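Local atomic coordinates of flavoprotein (Thermotoga maritima, PDB entry 5V8S), a protein that probably serves as an electron-transfer oxidoreductase, pairing a di-iron site in a metallo-beta-lactamase-like domain with an FMN-binding flavodoxin-like domain. Residues Y28-D33 against S82-P87; N63-G68 against K75-A80; L323-S328 against F340-I345. The protein carries 1 engineered substitution. All coordinates share one frame; numbering follows the deposited sequence.

Contact 1. Residues Y28-D33 against S82-P87; sequences YVLRID and SKIVDP
Tyr28 and Leu30 of strand 26-34 meet Ile84 of the loop 82-87. The backbones stay well apart. The nearest CA atoms, those of Tyr28 and Ile84, are 8.3 Å from each other, and no hydrogen bond crosses. The contact is made by side chains.

Tyr28 comes first. Its side chain and that of Ile84 lie alongside each other and point opposite ways. The CD1 methyl of Ile84 lies 3.7 Å from Tyr28 CB and 3.9 Å from Tyr28 CG, at the root of the ring. Further out, Ile84 CB sits over one face of the ring, and Ile84 CG2 comes within 4.1 Å of Tyr28 CD2. The isoleucine thus lies along the tyrosine from its root to the ring. The phenol oxygen has its own partner, Glu26, to which it is hydrogen-bonded.

Leu30, two residues on, also points its side chain toward the loop. It meets Ile84 tip to tip, with Leu30 CD2 3.9 Å from Ile84 CD1. One methyl therefore touches both strand residues. In Ile84, CG1 stands between the backbone N and the carbonyl carbon (chi1 61°), and the extended second torsion (172°) then carries CD1 to the strand.

Further along the strand, Arg31 grips Asp33 side-on in a salt bridge, with Arg31 NE 2.7 Å from Asp33 OD1. Asp33 OD2 is also hydrogen-bonded to Trp17, and Arg31 to the carbonyl oxygens of Pro188 and Ile190.

Strand 26-34 lies between strands 16-22 and 50-59 in a mixed sheet. The loop follows helix 74-82, whose Phe77, Ala80 and Leu81 also pack on Leu30. Ile84 touches Thr18 of strand 16-22, and Val85 rests on Leu56 of strand 50-59.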
loop_
_atom_site.group_PDB
_atom_site.type_symbol
_atom_site.label_atom_id
_atom_site.label_comp_id
_atom_site.label_asym_id
_atom_site.label_seq_id
_atom_site.Cartn_x
_atom_site.Cartn_y
_atom_site.Cartn_z
ATOM N N TYR A 28 8.887 -38.036 11.391
ATOM C CA TYR A 28 9.860 -37.166 10.746
ATOM C C TYR A 28 9.195 -35.845 10.407
ATOM O O TYR A 28 8.015 -35.807 10.032
ATOM C CB TYR A 28 10.370 -37.775 9.436
ATOM C CG TYR A 28 11.120 -39.068 9.635
ATOM C CD1 TYR A 28 10.437 -40.260 9.822
ATOM C CD2 TYR A 28 12.507 -39.100 9.635
ATOM C CE1 TYR A 28 11.110 -41.444 10.014
ATOM C CE2 TYR A 28 13.191 -40.287 9.833
ATOM C CZ TYR A 28 12.486 -41.455 10.016
ATOM O OH TYR A 28 13.154 -42.641 10.218
ATOM N N VAL A 29 9.960 -34.766 10.515
ATOM C CA VAL A 29 9.588 -33.494 9.901
ATOM C C VAL A 29 10.360 -33.337 8.604
ATOM O O VAL A 29 11.543 -33.698 8.514
ATOM C CB VAL A 29 9.829 -32.284 10.835
ATOM C CG1 VAL A 29 11.313 -32.166 11.199
ATOM C CG2 VAL A 29 9.287 -30.988 10.212
ATOM N N LEU A 30 9.681 -32.782 7.604
ATOM C CA LEU A 30 10.281 -32.317 6.357
ATOM C C LEU A 30 9.973 -30.829 6.287
ATOM O O LEU A 30 8.818 -30.445 6.070
ATOM C CB LEU A 30 9.664 -33.032 5.158
ATOM C CG LEU A 30 9.905 -34.540 5.131
ATOM C CD1 LEU A 30 8.816 -35.218 4.369
ATOM C CD2 LEU A 30 11.243 -34.844 4.502
ATOM N N ARG A 31 10.994 -29.997 6.479
ATOM C CA ARG A 31 10.827 -28.550 6.570
ATOM C C ARG A 31 11.663 -27.889 5.485
ATOM O O ARG A 31 12.854 -28.192 5.343
ATOM C CB ARG A 31 11.264 -28.032 7.958
ATOM C CG ARG A 31 11.435 -26.514 8.052
ATOM C CD ARG A 31 11.761 -26.020 9.458
ATOM N NE ARG A 31 12.557 -24.793 9.380
ATOM C CZ ARG A 31 13.129 -24.199 10.422
ATOM N NH1 ARG A 31 12.958 -24.683 11.646
ATOM N NH2 ARG A 31 13.882 -23.118 10.240
ATOM N N ILE A 32 11.044 -26.994 4.720
ATOM C CA ILE A 32 11.774 -26.168 3.761
ATOM C C ILE A 32 11.670 -24.708 4.193
ATOM O O ILE A 32 10.607 -24.252 4.631
ATOM C CB ILE A 32 11.315 -26.398 2.307
ATOM C CG1 ILE A 32 12.277 -25.693 1.352
ATOM C CG2 ILE A 32 9.872 -25.946 2.086
ATOM C CD1 ILE A 32 12.095 -26.062 -0.098
ATOM N N ASP A 33 12.790 -24.007 4.141
ATOM C CA ASP A 33 12.876 -22.609 4.566
ATOM C C ASP A 33 12.751 -21.715 3.330
ATOM O O ASP A 33 13.690 -21.614 2.535
ATOM C CB ASP A 33 14.189 -22.384 5.316
ATOM C CG ASP A 33 14.187 -23.028 6.685
ATOM O OD1 ASP A 33 13.150 -23.609 7.046
ATOM O OD2 ASP A 33 15.206 -22.942 7.395
ATOM N N SER A 82 11.726 -38.907 -0.464
ATOM C CA SER A 82 12.250 -40.193 -0.910
ATOM C C SER A 82 13.470 -40.627 -0.114
ATOM O O SER A 82 13.859 -41.798 -0.192
ATOM C CB SER A 82 12.627 -40.121 -2.389
ATOM O OG SER A 82 11.496 -39.831 -3.198
ATOM N N LYS A 83 14.096 -39.717 0.624
ATOM C CA LYS A 83 15.247 -40.095 1.431
ATOM C C LYS A 83 14.841 -40.811 2.710
ATOM O O LYS A 83 15.667 -41.521 3.297
ATOM C CB LYS A 83 16.102 -38.865 1.753
ATOM C CG LYS A 83 16.709 -38.182 0.524
ATOM C CD LYS A 83 17.588 -37.007 0.930
ATOM C CE LYS A 83 18.055 -36.187 -0.266
ATOM N NZ LYS A 83 18.894 -35.014 0.146
ATOM N N ILE A 84 13.587 -40.667 3.140
ATOM C CA ILE A 84 13.117 -41.292 4.373
ATOM C C ILE A 84 12.060 -42.365 4.148
ATOM O O ILE A 84 11.741 -43.101 5.096
ATOM C CB ILE A 84 12.624 -40.246 5.392
ATOM C CG1 ILE A 84 11.455 -39.453 4.815
ATOM C CG2 ILE A 84 13.760 -39.320 5.772
ATOM C CD1 ILE A 84 10.800 -38.539 5.807
ATOM N N VAL A 85 11.509 -42.488 2.941
ATOM C CA VAL A 85 10.553 -43.545 2.643
ATOM C C VAL A 85 10.466 -43.695 1.135
ATOM O O VAL A 85 10.578 -42.714 0.392
ATOM C CB VAL A 85 9.169 -43.245 3.277
ATOM C CG1 VAL A 85 8.521 -42.021 2.625
ATOM C CG2 VAL A 85 8.256 -44.444 3.167
ATOM N N ASP A 86 10.280 -44.927 0.681
ATOM C CA ASP A 86 9.871 -45.137 -0.698
ATOM C C ASP A 86 8.458 -44.590 -0.829
ATOM O O ASP A 86 7.546 -45.111 -0.173
ATOM C CB ASP A 86 9.893 -46.632 -1.017
ATOM C CG ASP A 86 9.674 -46.928 -2.498
ATOM O OD1 ASP A 86 8.948 -46.169 -3.177
ATOM O OD2 ASP A 86 10.224 -47.940 -2.981
ATOM N N PRO A 87 8.226 -43.535 -1.610
ATOM C CA PRO A 87 6.862 -42.981 -1.698
ATOM C C PRO A 87 5.811 -44.021 -2.036
ATOM O O PRO A 87 4.647 -43.888 -1.635
ATOM C CB PRO A 87 6.991 -41.911 -2.791
ATOM C CG PRO A 87 8.442 -41.523 -2.758
ATOM C CD PRO A 87 9.185 -42.787 -2.437
#

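Contact 2. Residues N63-G68 against K75-A80; sequences NVLIDG and KEFIDA
Phe77 of the helix and Leu65 of the strand point at each other across the gap and meet at the ring edge. The far corner of the ring, CZ, carries the contact. Leu65 CD1 lies 3.9 Å from Phe77 CZ, near the plane of the ring. The second methyl, Leu65 CD2, is almost as close to Phe77 CZ, at 4.0 Å. Both leucine methyls thus touch one ring carbon.

Both side chains leave their backbones in the same way. In Phe77, CG is anti to the backbone N (chi1 179°), which sends the ring out from the helix toward the strand. Leu65 has the matching first torsion, 174°, and its CB points toward the helix.

A second, looser touch comes from just beyond the strand. Gly68 CA is 4.3 Å from Phe77 CE1 and approaches the ring obliquely. Gly68 and Phe77 are also the pair whose CA atoms come nearest, 7.7 Å apart. As a glycine, Gly68 meets the ring with its backbone, whereas Leu65 meets it with the end of its side chain. No hydrogen bond joins the two segments. All three touching residues are buried, and the contacts between them are apolar.

The two elements open a beta-alpha-beta unit made of strand 62-66, helix 74-82 and strand 92-94. Gly68 lies about 10 Å from the bound mu-oxo-diiron, and none of the touching residues is among its ligand-pocket residues. Trp69 meets the Phe77 ring edge-to-face. Thr109 of helix 106-113 touches both Leu65 and Phe77, and Ala54 of strand 50-59 also touches Phe77. The aromatic ring is thus enclosed between the mixed sheet and a neighbouring helix.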
loop_
_atom_site.group_PDB
_atom_site.type_symbol
_atom_site.label_atom_id
_atom_site.label_comp_id
_atom_site.label_asym_id
_atom_site.label_seq_id
_atom_site.Cartn_x
_atom_site.Cartn_y
_atom_site.Cartn_z
ATOM N N ASN A 63 2.077 -45.810 6.355
ATOM C CA ASN A 63 2.967 -44.657 6.334
ATOM C C ASN A 63 2.099 -43.453 6.020
ATOM O O ASN A 63 1.472 -43.396 4.951
ATOM C CB ASN A 63 4.092 -44.790 5.298
ATOM C CG ASN A 63 5.124 -45.836 5.671
ATOM O OD1 ASN A 63 5.724 -45.791 6.747
ATOM N ND2 ASN A 63 5.332 -46.791 4.770
ATOM N N VAL A 64 2.049 -42.507 6.951
ATOM C CA VAL A 64 1.082 -41.408 6.924
ATOM C C VAL A 64 1.832 -40.100 6.697
ATOM O O VAL A 64 2.595 -39.652 7.560
ATOM C CB VAL A 64 0.266 -41.344 8.220
ATOM C CG1 VAL A 64 -0.811 -40.257 8.134
ATOM C CG2 VAL A 64 -0.337 -42.712 8.552
ATOM N N LEU A 65 1.595 -39.475 5.547
ATOM C CA LEU A 65 2.122 -38.144 5.256
ATOM C C LEU A 65 1.106 -37.107 5.707
ATOM O O LEU A 65 -0.092 -37.259 5.461
ATOM C CB LEU A 65 2.367 -37.990 3.758
ATOM C CG LEU A 65 2.794 -36.602 3.291
ATOM C CD1 LEU A 65 4.172 -36.264 3.828
ATOM C CD2 LEU A 65 2.772 -36.572 1.768
ATOM N N ILE A 66 1.583 -36.065 6.390
ATOM C CA ILE A 66 0.706 -35.033 6.937
ATOM C C ILE A 66 1.145 -33.698 6.354
ATOM O O ILE A 66 2.253 -33.222 6.623
ATOM C CB ILE A 66 0.698 -35.024 8.475
ATOM C CG1 ILE A 66 0.251 -36.416 8.962
ATOM C CG2 ILE A 66 -0.241 -33.919 9.010
ATOM C CD1 ILE A 66 0.134 -36.538 10.457
ATOM N N ASP A 67 0.281 -33.122 5.521
ATOM C CA ASP A 67 0.496 -31.839 4.856
ATOM C C ASP A 67 1.644 -31.919 3.843
ATOM O O ASP A 67 2.052 -33.021 3.458
ATOM C CB ASP A 67 0.615 -30.731 5.910
ATOM C CG ASP A 67 -0.687 -30.583 6.747
ATOM O OD1 ASP A 67 -1.808 -30.782 6.194
ATOM O OD2 ASP A 67 -0.601 -30.306 7.962
ATOM N N GLY A 68 2.131 -30.785 3.355
ATOM C CA GLY A 68 3.090 -30.773 2.270
ATOM C C GLY A 68 3.783 -29.418 2.188
ATOM O O GLY A 68 3.840 -28.668 3.164
ATOM N N LYS A 75 9.279 -30.458 -6.514
ATOM C CA LYS A 75 10.381 -31.352 -6.854
ATOM C C LYS A 75 11.274 -31.574 -5.649
ATOM O O LYS A 75 11.693 -32.707 -5.369
ATOM C CB LYS A 75 11.193 -30.766 -8.015
ATOM C CG LYS A 75 12.499 -31.517 -8.326
ATOM C CD LYS A 75 13.521 -30.625 -9.028
ATOM C CE LYS A 75 14.942 -31.134 -8.807
ATOM N NZ LYS A 75 15.117 -32.532 -9.290
ATOM N N GLU A 76 11.577 -30.495 -4.925
ATOM C CA GLU A 76 12.376 -30.602 -3.713
ATOM C C GLU A 76 11.677 -31.476 -2.677
ATOM O O GLU A 76 12.329 -32.256 -1.970
ATOM C CB GLU A 76 12.640 -29.199 -3.158
ATOM C CG GLU A 76 13.598 -28.348 -3.998
ATOM C CD GLU A 76 12.920 -27.533 -5.102
ATOM O OE1 GLU A 76 11.751 -27.798 -5.448
ATOM O OE2 GLU A 76 13.573 -26.601 -5.627
ATOM N N PHE A 77 10.347 -31.364 -2.575
ATOM C CA PHE A 77 9.601 -32.152 -1.599
ATOM C C PHE A 77 9.699 -33.641 -1.899
ATOM O O PHE A 77 9.950 -34.455 -1.000
ATOM C CB PHE A 77 8.132 -31.723 -1.580
ATOM C CG PHE A 77 7.303 -32.515 -0.624
ATOM C CD1 PHE A 77 7.420 -32.322 0.740
ATOM C CD2 PHE A 77 6.417 -33.475 -1.088
ATOM C CE1 PHE A 77 6.670 -33.081 1.623
ATOM C CE2 PHE A 77 5.665 -34.222 -0.207
ATOM C CZ PHE A 77 5.785 -34.024 1.139
ATOM N N ILE A 78 9.501 -34.017 -3.162
ATOM C CA ILE A 78 9.598 -35.427 -3.538
ATOM C C ILE A 78 10.991 -35.962 -3.232
ATOM O O ILE A 78 11.150 -37.042 -2.641
ATOM C CB ILE A 78 9.221 -35.625 -5.020
ATOM C CG1 ILE A 78 7.750 -35.287 -5.272
ATOM C CG2 ILE A 78 9.533 -37.041 -5.482
ATOM C CD1 ILE A 78 6.774 -35.967 -4.373
ATOM N N ASP A 79 12.024 -35.215 -3.625
ATOM C CA ASP A 79 13.385 -35.680 -3.390
ATOM C C ASP A 79 13.651 -35.867 -1.902
ATOM O O ASP A 79 14.225 -36.881 -1.490
ATOM C CB ASP A 79 14.389 -34.706 -4.008
ATOM C CG ASP A 79 14.205 -34.561 -5.511
ATOM O OD1 ASP A 79 13.637 -35.484 -6.136
ATOM O OD2 ASP A 79 14.631 -33.526 -6.068
ATOM N N ALA A 80 13.212 -34.915 -1.073
ATOM C CA ALA A 80 13.449 -35.033 0.365
ATOM C C ALA A 80 12.651 -36.184 0.958
ATOM O O ALA A 80 13.172 -36.959 1.772
ATOM C CB ALA A 80 13.089 -33.734 1.078
#

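Contact 3. Residues L323-S328 against F340-I345; sequences LIFGVS and FTLLEI
Strand residues 323-327 and helix residues 340-345 approach no closer than 9.6 Å between CA atoms, at Phe325 and Leu342. Side chains bridge this gap without any hydrogen bond.

Phe325 is the centre of the contact. Its ring receives two aliphatic groups from the helix, and they come from different sides. Leu342 puts its CD2 methyl over one face. This methyl sits 3.9 Å from the centroid of the Phe325 ring, 27° off the ring normal, in a CH-pi contact. It is shifted toward the rim, and the closest approach is 3.5 Å, from Leu342 CD2 to Phe325 CE1. The two side chains overlap side by side, each heading for the other's backbone.

Ile345, three residues on and nearly one turn later, meets the ring at its edge. Its CD1 methyl lies near the ring plane, 4.0 Å from Phe325 CZ. Its CG1 is anti to the carbonyl carbon (chi1 -72°), and the extended second torsion (168°) carries CD1 out to the ring. Face and edge are thus taken by residues three apart, as helical periodicity allows.

The other side of the helix faces the second subunit. There Glu344 forms a salt bridge with Arg339 of that subunit. Ile271 of strand 267-273 touches both Phe325 and Ile345, and Val355 of strand 354-360 packs on Phe325.

Strand 322-327, helix 336-348 and strand 354-360 form a beta-alpha-beta unit. Its strands belong to a five-stranded parallel sheet of order 2-1-3-4-5, the flavodoxin-like fold. The contact is hydrophobic core packing between the central strand of that sheet and a covering helix.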
loop_
_atom_site.group_PDB
_atom_site.type_symbol
_atom_site.label_atom_id
_atom_site.label_comp_id
_atom_site.label_asym_id
_atom_site.label_seq_id
_atom_site.Cartn_x
_atom_site.Cartn_y
_atom_site.Cartn_z
ATOM N N LEU A 323 -3.781 3.052 20.872
ATOM C CA LEU A 323 -3.253 3.525 19.601
ATOM C C LEU A 323 -3.437 5.033 19.502
ATOM O O LEU A 323 -4.407 5.597 20.016
ATOM C CB LEU A 323 -3.981 2.887 18.405
ATOM C CG LEU A 323 -4.063 1.363 18.360
ATOM C CD1 LEU A 323 -4.760 0.912 17.087
ATOM C CD2 LEU A 323 -2.670 0.762 18.465
ATOM N N ILE A 324 -2.494 5.681 18.839
ATOM C CA ILE A 324 -2.595 7.109 18.558
ATOM C C ILE A 324 -2.404 7.291 17.064
ATOM O O ILE A 324 -1.409 6.815 16.504
ATOM C CB ILE A 324 -1.561 7.948 19.329
ATOM C CG1 ILE A 324 -1.810 7.840 20.830
ATOM C CG2 ILE A 324 -1.647 9.418 18.882
ATOM C CD1 ILE A 324 -1.006 8.752 21.642
ATOM N N PHE A 325 -3.342 7.987 16.426
ATOM C CA PHE A 325 -3.302 8.232 14.990
ATOM C C PHE A 325 -3.085 9.715 14.718
ATOM O O PHE A 325 -3.669 10.567 15.394
ATOM C CB PHE A 325 -4.609 7.795 14.330
ATOM C CG PHE A 325 -4.802 6.318 14.336
ATOM C CD1 PHE A 325 -4.139 5.523 13.415
ATOM C CD2 PHE A 325 -5.626 5.729 15.267
ATOM C CE1 PHE A 325 -4.288 4.150 13.441
ATOM C CE2 PHE A 325 -5.789 4.359 15.296
ATOM C CZ PHE A 325 -5.125 3.571 14.378
ATOM N N GLY A 326 -2.216 10.015 13.752
ATOM C CA GLY A 326 -2.079 11.363 13.226
ATOM C C GLY A 326 -2.442 11.341 11.748
ATOM O O GLY A 326 -1.836 10.585 10.979
ATOM N N VAL A 327 -3.419 12.154 11.343
ATOM C CA VAL A 327 -4.090 12.020 10.058
ATOM C C VAL A 327 -3.963 13.330 9.278
ATOM O O VAL A 327 -4.482 14.371 9.706
ATOM C CB VAL A 327 -5.569 11.650 10.255
ATOM C CG1 VAL A 327 -6.250 11.521 8.933
ATOM C CG2 VAL A 327 -5.690 10.374 11.091
ATOM N N SER A 328 -3.279 13.270 8.137
ATOM C CA SER A 328 -3.330 14.351 7.156
ATOM C C SER A 328 -4.663 14.343 6.423
ATOM O O SER A 328 -5.186 13.285 6.056
ATOM C CB SER A 328 -2.246 14.174 6.095
ATOM O OG SER A 328 -0.924 14.247 6.615
ATOM N N PHE A 340 -5.531 2.539 3.812
ATOM C CA PHE A 340 -5.185 1.123 3.736
ATOM C C PHE A 340 -4.873 0.582 5.123
ATOM O O PHE A 340 -5.343 -0.491 5.502
ATOM C CB PHE A 340 -3.985 0.930 2.801
ATOM C CG PHE A 340 -3.584 -0.509 2.598
ATOM C CD1 PHE A 340 -4.189 -1.278 1.626
ATOM C CD2 PHE A 340 -2.603 -1.095 3.380
ATOM C CE1 PHE A 340 -3.825 -2.597 1.432
ATOM C CE2 PHE A 340 -2.247 -2.410 3.182
ATOM C CZ PHE A 340 -2.848 -3.153 2.200
ATOM N N THR A 341 -4.077 1.324 5.887
ATOM C CA THR A 341 -3.686 0.888 7.225
ATOM C C THR A 341 -4.904 0.744 8.132
ATOM O O THR A 341 -5.057 -0.273 8.815
ATOM C CB THR A 341 -2.674 1.869 7.808
ATOM O OG1 THR A 341 -1.511 1.873 6.994
ATOM C CG2 THR A 341 -2.261 1.461 9.256
ATOM N N LEU A 342 -5.776 1.759 8.153
ATOM C CA LEU A 342 -6.974 1.700 8.989
ATOM C C LEU A 342 -7.877 0.542 8.584
ATOM O O LEU A 342 -8.408 -0.172 9.445
ATOM C CB LEU A 342 -7.743 3.017 8.903
ATOM C CG LEU A 342 -7.057 4.208 9.573
ATOM C CD1 LEU A 342 -7.818 5.485 9.288
ATOM C CD2 LEU A 342 -6.908 4.007 11.063
ATOM N N LEU A 343 -8.070 0.342 7.277
ATOM C CA LEU A 343 -8.922 -0.765 6.850
ATOM C C LEU A 343 -8.331 -2.109 7.246
ATOM O O LEU A 343 -9.069 -3.016 7.628
ATOM C CB LEU A 343 -9.173 -0.718 5.344
ATOM C CG LEU A 343 -10.050 0.425 4.842
ATOM C CD1 LEU A 343 -10.116 0.431 3.312
ATOM C CD2 LEU A 343 -11.442 0.308 5.401
ATOM N N GLU A 344 -7.002 -2.261 7.166
ATOM C CA GLU A 344 -6.403 -3.523 7.588
ATOM C C GLU A 344 -6.427 -3.699 9.099
ATOM O O GLU A 344 -6.561 -4.835 9.571
ATOM C CB GLU A 344 -4.993 -3.686 7.036
ATOM C CG GLU A 344 -4.946 -3.764 5.513
ATOM C CD GLU A 344 -5.874 -4.792 4.957
ATOM O OE1 GLU A 344 -5.939 -5.909 5.511
ATOM O OE2 GLU A 344 -6.545 -4.481 3.956
ATOM N N ILE A 345 -6.266 -2.615 9.876
ATOM C CA ILE A 345 -6.415 -2.734 11.329
ATOM C C ILE A 345 -7.824 -3.186 11.675
ATOM O O ILE A 345 -8.018 -4.078 12.513
ATOM C CB ILE A 345 -6.051 -1.399 12.020
ATOM C CG1 ILE A 345 -4.550 -1.176 11.944
ATOM C CG2 ILE A 345 -6.557 -1.377 13.501
ATOM C CD1 ILE A 345 -4.127 0.232 12.325
#

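Strand 26-34 is the first of the contact elements from the N terminus, and contact 1 closes a long loop back to it at residues 82-87. Contact 2 is nested inside that loop, joining 63-68 to 75-80 across a short connection. The two touch each other, with centres about 5 Å apart, and Val85 of contact 1 meets Asn63 of contact 2. Together they tie helix 74-82 and the loop after it to the mixed sheet of the di-iron domain. Contact 3 follows in series, closing a short loop between strand 322-327 and helix 336-348 in the flavodoxin-like domain. Its centre lies about 44 Å from that of contact 1 and about 42 Å from that of contact 2.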